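PDB 3IGH: uncharacterized metal-dependent hydrolase from Pyrococcus horikoshii, which probably acts as a hydrolase of the amidohydrolase family, cleaving carbon-nitrogen bonds other than peptide bonds, although its substrate is not known. Local coordinates for residues Val261-Asp266 with Ile298-Lys303; Leu309-His314 with Asp326-Thr331. One frame throughout, in Å; residues are numbered along the deposited sequence. Where two conformers were deposited one is given.

Interaction 1 of 2, residues Val261-Asp266 with Ile298-Lys303; sequences VKLFTD and IRITEK. With SO4 (sulfate ion), chain R; SO4 (sulfate ion), chain B.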
loop_
_atom_site.group_PDB
_atom_site.type_symbol
_atom_site.label_atom_id
_atom_site.label_comp_id
_atom_site.label_asym_id
_atom_site.label_seq_id
_atom_site.Cartn_x
_atom_site.Cartn_y
_atom_site.Cartn_z
ATOM N N VAL A 261 -10.895 0.847 10.446
ATOM C CA VAL A 261 -11.194 -0.200 11.424
ATOM C C VAL A 261 -12.715 -0.263 11.595
ATOM O O VAL A 261 -13.409 0.753 11.456
ATOM C CB VAL A 261 -10.492 0.079 12.805
ATOM C CG1 VAL A 261 -11.043 1.341 13.471
ATOM C CG2 VAL A 261 -10.610 -1.120 13.759
ATOM N N LYS A 262 -13.223 -1.451 11.911
ATOM C CA LYS A 262 -14.642 -1.641 12.156
ATOM C C LYS A 262 -14.898 -1.987 13.630
ATOM O O LYS A 262 -14.299 -2.913 14.171
ATOM C CB LYS A 262 -15.203 -2.720 11.216
ATOM C CG LYS A 262 -16.641 -3.173 11.502
ATOM C CD LYS A 262 -17.650 -2.039 11.402
ATOM C CE LYS A 262 -19.049 -2.525 11.765
ATOM N NZ LYS A 262 -19.575 -3.544 10.822
ATOM N N LEU A 263 -15.782 -1.215 14.255
ATOM C CA LEU A 263 -16.173 -1.395 15.660
ATOM C C LEU A 263 -17.676 -1.644 15.808
ATOM O O LEU A 263 -18.462 -1.317 14.915
ATOM C CB LEU A 263 -15.820 -0.139 16.474
ATOM C CG LEU A 263 -14.359 0.325 16.396
ATOM C CD1 LEU A 263 -14.196 1.660 17.082
ATOM C CD2 LEU A 263 -13.475 -0.724 17.008
ATOM N N PHE A 264 -18.061 -2.163 16.972
ATOM C CA PHE A 264 -19.455 -2.507 17.284
ATOM C C PHE A 264 -19.873 -1.857 18.595
ATOM O O PHE A 264 -19.120 -1.875 19.564
ATOM C CB PHE A 264 -19.597 -4.024 17.442
ATOM C CG PHE A 264 -19.345 -4.793 16.182
ATOM C CD1 PHE A 264 -20.406 -5.131 15.338
ATOM C CD2 PHE A 264 -18.055 -5.188 15.834
ATOM C CE1 PHE A 264 -20.182 -5.847 14.164
ATOM C CE2 PHE A 264 -17.818 -5.896 14.654
ATOM C CZ PHE A 264 -18.885 -6.230 13.821
ATOM N N THR A 265 -21.060 -1.272 18.619
ATOM C CA THR A 265 -21.677 -0.868 19.882
ATOM C C THR A 265 -22.675 -1.916 20.369
ATOM O O THR A 265 -22.704 -2.216 21.556
ATOM C CB THR A 265 -22.403 0.480 19.794
ATOM O OG1 THR A 265 -23.325 0.460 18.695
ATOM C CG2 THR A 265 -21.409 1.614 19.614
ATOM N N ASP A 266 -23.494 -2.458 19.459
ATOM C CA ASP A 266 -24.581 -3.365 19.852
ATOM C C ASP A 266 -24.788 -4.563 18.922
ATOM O O ASP A 266 -23.985 -4.812 18.022
ATOM C CB ASP A 266 -25.898 -2.592 20.073
ATOM C CG ASP A 266 -26.502 -2.033 18.785
ATOM O OD1 ASP A 266 -25.823 -1.958 17.742
ATOM O OD2 ASP A 266 -27.677 -1.609 18.832
ATOM N N ILE A 298 -13.333 4.433 22.257
ATOM C CA ILE A 298 -12.535 5.649 22.078
ATOM C C ILE A 298 -11.067 5.315 21.883
ATOM O O ILE A 298 -10.418 5.889 21.010
ATOM C CB ILE A 298 -12.727 6.627 23.264
ATOM C CG1 ILE A 298 -14.138 7.197 23.219
ATOM C CG2 ILE A 298 -11.726 7.814 23.216
ATOM C CD1 ILE A 298 -14.690 7.504 24.572
ATOM N N ARG A 299 -10.558 4.375 22.682
ATOM C CA ARG A 299 -9.163 3.945 22.576
ATOM C C ARG A 299 -8.833 3.381 21.185
ATOM O O ARG A 299 -7.805 3.724 20.585
ATOM C CB ARG A 299 -8.846 2.910 23.659
ATOM C CG ARG A 299 -7.420 2.387 23.631
ATOM C CD ARG A 299 -7.191 1.355 24.711
ATOM N NE ARG A 299 -6.911 1.993 25.994
ATOM C CZ ARG A 299 -5.709 2.064 26.557
ATOM N NH1 ARG A 299 -5.576 2.674 27.720
ATOM N NH2 ARG A 299 -4.645 1.522 25.972
ATOM N N ILE A 300 -9.709 2.527 20.669
ATOM C CA ILE A 300 -9.490 1.949 19.336
ATOM C C ILE A 300 -9.601 3.030 18.236
ATOM O O ILE A 300 -8.778 3.071 17.307
ATOM C CB ILE A 300 -10.394 0.719 19.070
ATOM C CG1 ILE A 300 -10.153 -0.358 20.140
ATOM C CG2 ILE A 300 -10.085 0.115 17.694
ATOM C CD1 ILE A 300 -11.190 -1.483 20.168
ATOM N N THR A 301 -10.603 3.895 18.361
ATOM C CA THR A 301 -10.784 5.033 17.464
ATOM C C THR A 301 -9.512 5.897 17.408
ATOM O O THR A 301 -9.038 6.235 16.326
ATOM C CB THR A 301 -12.006 5.883 17.893
ATOM O OG1 THR A 301 -13.198 5.090 17.796
ATOM C CG2 THR A 301 -12.160 7.128 17.017
ATOM N N GLU A 302 -8.941 6.214 18.570
ATOM C CA GLU A 302 -7.722 7.031 18.619
ATOM C C GLU A 302 -6.495 6.332 18.038
ATOM O O GLU A 302 -5.663 6.985 17.397
ATOM C CB GLU A 302 -7.440 7.552 20.037
ATOM C CG GLU A 302 -8.464 8.584 20.557
ATOM C CD GLU A 302 -8.554 9.857 19.713
ATOM O OE1 GLU A 302 -8.203 10.930 20.234
ATOM O OE2 GLU A 302 -8.997 9.802 18.536
ATOM N N LYS A 303 -6.378 5.024 18.271
ATOM C CA LYS A 303 -5.332 4.216 17.656
ATOM C C LYS A 303 -5.433 4.305 16.124
ATOM O O LYS A 303 -4.440 4.561 15.427
ATOM C CB LYS A 303 -5.463 2.768 18.125
ATOM C CG LYS A 303 -4.364 1.834 17.633
ATOM C CD LYS A 303 -4.632 0.380 18.042
ATOM C CE LYS A 303 -4.555 0.175 19.552
ATOM N NZ LYS A 303 -3.219 0.561 20.085
HETATM S S SO4 R . -2.768 0.246 23.256
HETATM O O1 SO4 R . -4.106 -0.333 23.153
HETATM O O2 SO4 R . -2.374 0.318 24.660
HETATM O O3 SO4 R . -1.818 -0.594 22.533
HETATM O O4 SO4 R . -2.767 1.590 22.683
HETATM S S SO4 B . -22.386 -5.850 10.693
HETATM O O1 SO4 B . -21.359 -6.182 9.726
HETATM O O2 SO4 B . -23.692 -6.043 10.082
HETATM O O3 SO4 B . -22.280 -6.754 11.831
HETATM O O4 SO4 B . -22.238 -4.447 11.096
#

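Interaction 2 of 2, residues Leu309-His314 with Asp326-Thr331; sequences LDVAIH and DVFETT. With SO4 (sulfate ion), chain B.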
loop_
_atom_site.group_PDB
_atom_site.type_symbol
_atom_site.label_atom_id
_atom_site.label_comp_id
_atom_site.label_asym_id
_atom_site.label_seq_id
_atom_site.Cartn_x
_atom_site.Cartn_y
_atom_site.Cartn_z
ATOM N N LEU A 309 -6.492 6.332 9.709
ATOM C CA LEU A 309 -7.492 5.351 9.284
ATOM C C LEU A 309 -8.901 5.797 9.626
ATOM O O LEU A 309 -9.122 6.481 10.639
ATOM C CB LEU A 309 -7.204 3.985 9.919
ATOM C CG LEU A 309 -6.013 3.207 9.360
ATOM C CD1 LEU A 309 -5.620 2.120 10.326
ATOM C CD2 LEU A 309 -6.322 2.616 7.972
ATOM N N ASP A 310 -9.856 5.405 8.781
ATOM C CA ASP A 310 -11.270 5.676 9.041
ATOM C C ASP A 310 -11.767 4.792 10.192
ATOM O O ASP A 310 -11.132 3.808 10.570
ATOM C CB ASP A 310 -12.112 5.430 7.779
ATOM C CG ASP A 310 -13.488 6.093 7.837
ATOM O OD1 ASP A 310 -13.729 6.948 8.715
ATOM O OD2 ASP A 310 -14.349 5.756 6.991
ATOM N N VAL A 311 -12.886 5.174 10.782
ATOM C CA VAL A 311 -13.477 4.408 11.868
ATOM C C VAL A 311 -14.973 4.234 11.572
ATOM O O VAL A 311 -15.715 5.219 11.446
ATOM C CB VAL A 311 -13.271 5.128 13.231
ATOM C CG1 VAL A 311 -13.882 4.303 14.368
ATOM C CG2 VAL A 311 -11.767 5.405 13.477
ATOM N N ALA A 312 -15.394 2.980 11.453
ATOM C CA ALA A 312 -16.793 2.641 11.221
ATOM C C ALA A 312 -17.347 1.954 12.445
ATOM O O ALA A 312 -16.758 1.001 12.951
ATOM C CB ALA A 312 -16.951 1.730 9.989
ATOM N N ILE A 313 -18.483 2.449 12.924
ATOM C CA ILE A 313 -19.119 1.876 14.098
ATOM C C ILE A 313 -20.527 1.360 13.771
ATOM O O ILE A 313 -21.396 2.122 13.352
ATOM C CB ILE A 313 -19.197 2.893 15.273
ATOM C CG1 ILE A 313 -17.805 3.499 15.562
ATOM C CG2 ILE A 313 -19.749 2.197 16.510
ATOM C CD1 ILE A 313 -17.746 4.443 16.784
ATOM N N HIS A 314 -20.727 0.067 13.979
ATOM C CA HIS A 314 -22.050 -0.566 13.929
ATOM C C HIS A 314 -22.907 -0.015 15.071
ATOM O O HIS A 314 -22.522 -0.111 16.242
ATOM C CB HIS A 314 -21.837 -2.079 14.071
ATOM C CG HIS A 314 -23.072 -2.882 14.374
ATOM N ND1 HIS A 314 -23.500 -3.909 13.558
ATOM C CD2 HIS A 314 -23.920 -2.871 15.434
ATOM C CE1 HIS A 314 -24.573 -4.472 14.084
ATOM N NE2 HIS A 314 -24.857 -3.853 15.216
ATOM N N ASP A 326 -21.342 9.591 20.819
ATOM C CA ASP A 326 -20.475 9.994 21.944
ATOM C C ASP A 326 -18.994 9.782 21.609
ATOM O O ASP A 326 -18.161 10.649 21.890
ATOM C CB ASP A 326 -20.826 9.217 23.223
ATOM C CG ASP A 326 -22.089 9.731 23.915
ATOM O OD1 ASP A 326 -22.637 10.769 23.508
ATOM O OD2 ASP A 326 -22.542 9.076 24.877
ATOM N N VAL A 327 -18.684 8.643 20.982
ATOM C CA VAL A 327 -17.317 8.309 20.573
ATOM C C VAL A 327 -16.796 9.332 19.562
ATOM O O VAL A 327 -15.701 9.884 19.732
ATOM C CB VAL A 327 -17.223 6.857 20.021
ATOM C CG1 VAL A 327 -15.819 6.536 19.528
ATOM C CG2 VAL A 327 -17.611 5.867 21.108
ATOM N N PHE A 328 -17.601 9.619 18.538
ATOM C CA PHE A 328 -17.219 10.583 17.513
ATOM C C PHE A 328 -17.128 12.036 18.028
ATOM O O PHE A 328 -16.262 12.809 17.588
ATOM C CB PHE A 328 -18.125 10.447 16.266
ATOM C CG PHE A 328 -17.911 9.143 15.499
ATOM C CD1 PHE A 328 -16.652 8.552 15.432
ATOM C CD2 PHE A 328 -18.969 8.527 14.833
ATOM C CE1 PHE A 328 -16.446 7.363 14.724
ATOM C CE2 PHE A 328 -18.778 7.337 14.125
ATOM C CZ PHE A 328 -17.523 6.756 14.066
ATOM N N GLU A 329 -17.978 12.385 18.990
ATOM C CA GLU A 329 -17.925 13.713 19.582
ATOM C C GLU A 329 -16.634 13.910 20.375
ATOM O O GLU A 329 -15.934 14.903 20.166
ATOM C CB GLU A 329 -19.135 13.974 20.478
ATOM C CG GLU A 329 -19.172 15.392 21.031
ATOM C CD GLU A 329 -19.927 15.504 22.350
ATOM O OE1 GLU A 329 -19.924 16.610 22.925
ATOM O OE2 GLU A 329 -20.521 14.502 22.814
ATOM N N THR A 330 -16.299 12.939 21.228
ATOM C CA THR A 330 -15.136 12.993 22.121
ATOM C C THR A 330 -13.802 13.012 21.358
ATOM O O THR A 330 -12.842 13.677 21.752
ATOM C CB THR A 330 -15.174 11.788 23.106
ATOM O OG1 THR A 330 -16.389 11.826 23.867
ATOM C CG2 THR A 330 -14.002 11.797 24.060
ATOM N N THR A 331 -13.746 12.251 20.267
ATOM C CA THR A 331 -12.517 12.148 19.494
ATOM C C THR A 331 -12.407 13.292 18.491
ATOM O O THR A 331 -11.345 13.515 17.909
ATOM C CB THR A 331 -12.412 10.792 18.772
ATOM O OG1 THR A 331 -13.583 10.580 17.962
ATOM C CG2 THR A 331 -12.276 9.670 19.782
HETATM S S SO4 B . -22.386 -5.850 10.693
HETATM O O1 SO4 B . -21.359 -6.182 9.726
HETATM O O2 SO4 B . -23.692 -6.043 10.082
HETATM O O3 SO4 B . -22.280 -6.754 11.831
HETATM O O4 SO4 B . -22.238 -4.447 11.096
#

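Interaction 1 of 2, residues Val261-Asp266 with Ile298-Lys303
L263 sets CG, and I300 sets CG1, anti to its own carbonyl carbon (chi1 -54° and -58°). This puts I300 CG2 anti to its backbone N, where L263 CD2 meets it. This is a strand-to-helix layer of the TIM barrel. Strand 256-264 belongs to the barrel wall, and helix 294-305 runs back along its outside, nearly antiparallel. The axes of strand 261-264 and helix 298-303 come within 9.7 Å of each other. L263 CD2 packs on I300 CG2 at 3.6 Å, and the same methyl also approaches I300 CD1 at 4.0 Å. V261 adds a looser touch. Its side chain crosses that of I300 at about a right angle, with CG2 to CG2 at 4.2 Å. L240 of helix 237-246 also packs on I300.

The intervening K262 points away from the helix, into the barrel. Its chain bends at chi2 and chi4, and NZ gives a hydrogen bond to O4 of a sulfate (chain B) at 2.8 Å. H314, H339 and H67 also bind this ion. CE of K262 lies over one face of the F264 ring, offset toward the rim. The sulfate O3 meets the edge of that ring, near its plane. On the outer side of the helix, R299 NH2 and K303 NZ make weak hydrogen bonds to O1 and O4 of a second sulfate (chain R). Both ions probably come from the crystallisation liquor.

T301 brings a polar atom to the buried layer. Its OG1 is hydrogen-bonded to L297 O, one turn back in the helix, and L263 CD1 rests against OG1 at 3.6 Å.

Interaction 2 of 2, residues Leu309-His314 with Asp326-Thr331
The side chains of I313 and F328 reach toward each other, and the end of the isoleucine settles over one face of the phenyl ring. This is a CH-pi contact. I313 CD1 lies 4.0 Å from the centroid of the F328 ring, 30° off the ring normal. The displacement is toward the outer end of the ring: CD1 is 3.6 Å from F328 CZ. I313 CG1 comes equally near to CZ.

F328 leaves the helix beside the contact rather than straight at the strand. With CG opposite its carbonyl carbon (chi1 -68°), the ring still reaches across the gap, and CE1 and CZ do the touching. V311 runs alongside F328, pointing the opposite way, with V311 CG1 4.0 Å from F328 CE1. The carbonyl oxygen V311 O approaches F328 CZ obliquely at 3.5 Å. V327 points toward the strand, and its CG1 meets I313 CD1 at 4.0 Å. That methyl therefore touches both V327 and the F328 ring, which lie at roughly a right angle to each other as seen from it. T301 of helix 294-305 touches both V311 and V327, so the neighbouring helix borders the same layer.

Within the helix, V327 O accepts from T331 N and T331 OG1, from opposite faces of its carbonyl plane. At the C-terminal end of the strand segment, H314 ND1 gives a nearly straight hydrogen bond (172°) to the sulfate (chain B) O4, 2.8 Å away, in a site shared with K262, H339 and H67. H314 NE2 is bonded to G267 O.

Strand 310-315, helix 318-331 and strand 336-337 form a beta-alpha-beta unit, and this apolar layer between inner strand and outer helix is typical of the TIM barrel.

In the fold
Interactions 1 and 2 are consecutive along the chain: 261-266 with 298-303 closes before 309-314 with 326-331 opens. Helix 294-305 of the first leads directly into strand 310-315 of the second. Their centres are about 7 Å apart. Strands 256-264 and 310-315 are parallel neighbours in the barrel wall, and L263 N lies 2.7 Å from A312 O, a probable hydrogen bond. The helices meet too, where T301 OG1 packs on V327 CG1. Together they make adjacent strand-helix layers of the barrel. On the inner side, K262 and H314 converge on one sulfate, consistent with an anion-binding position in the probable active site.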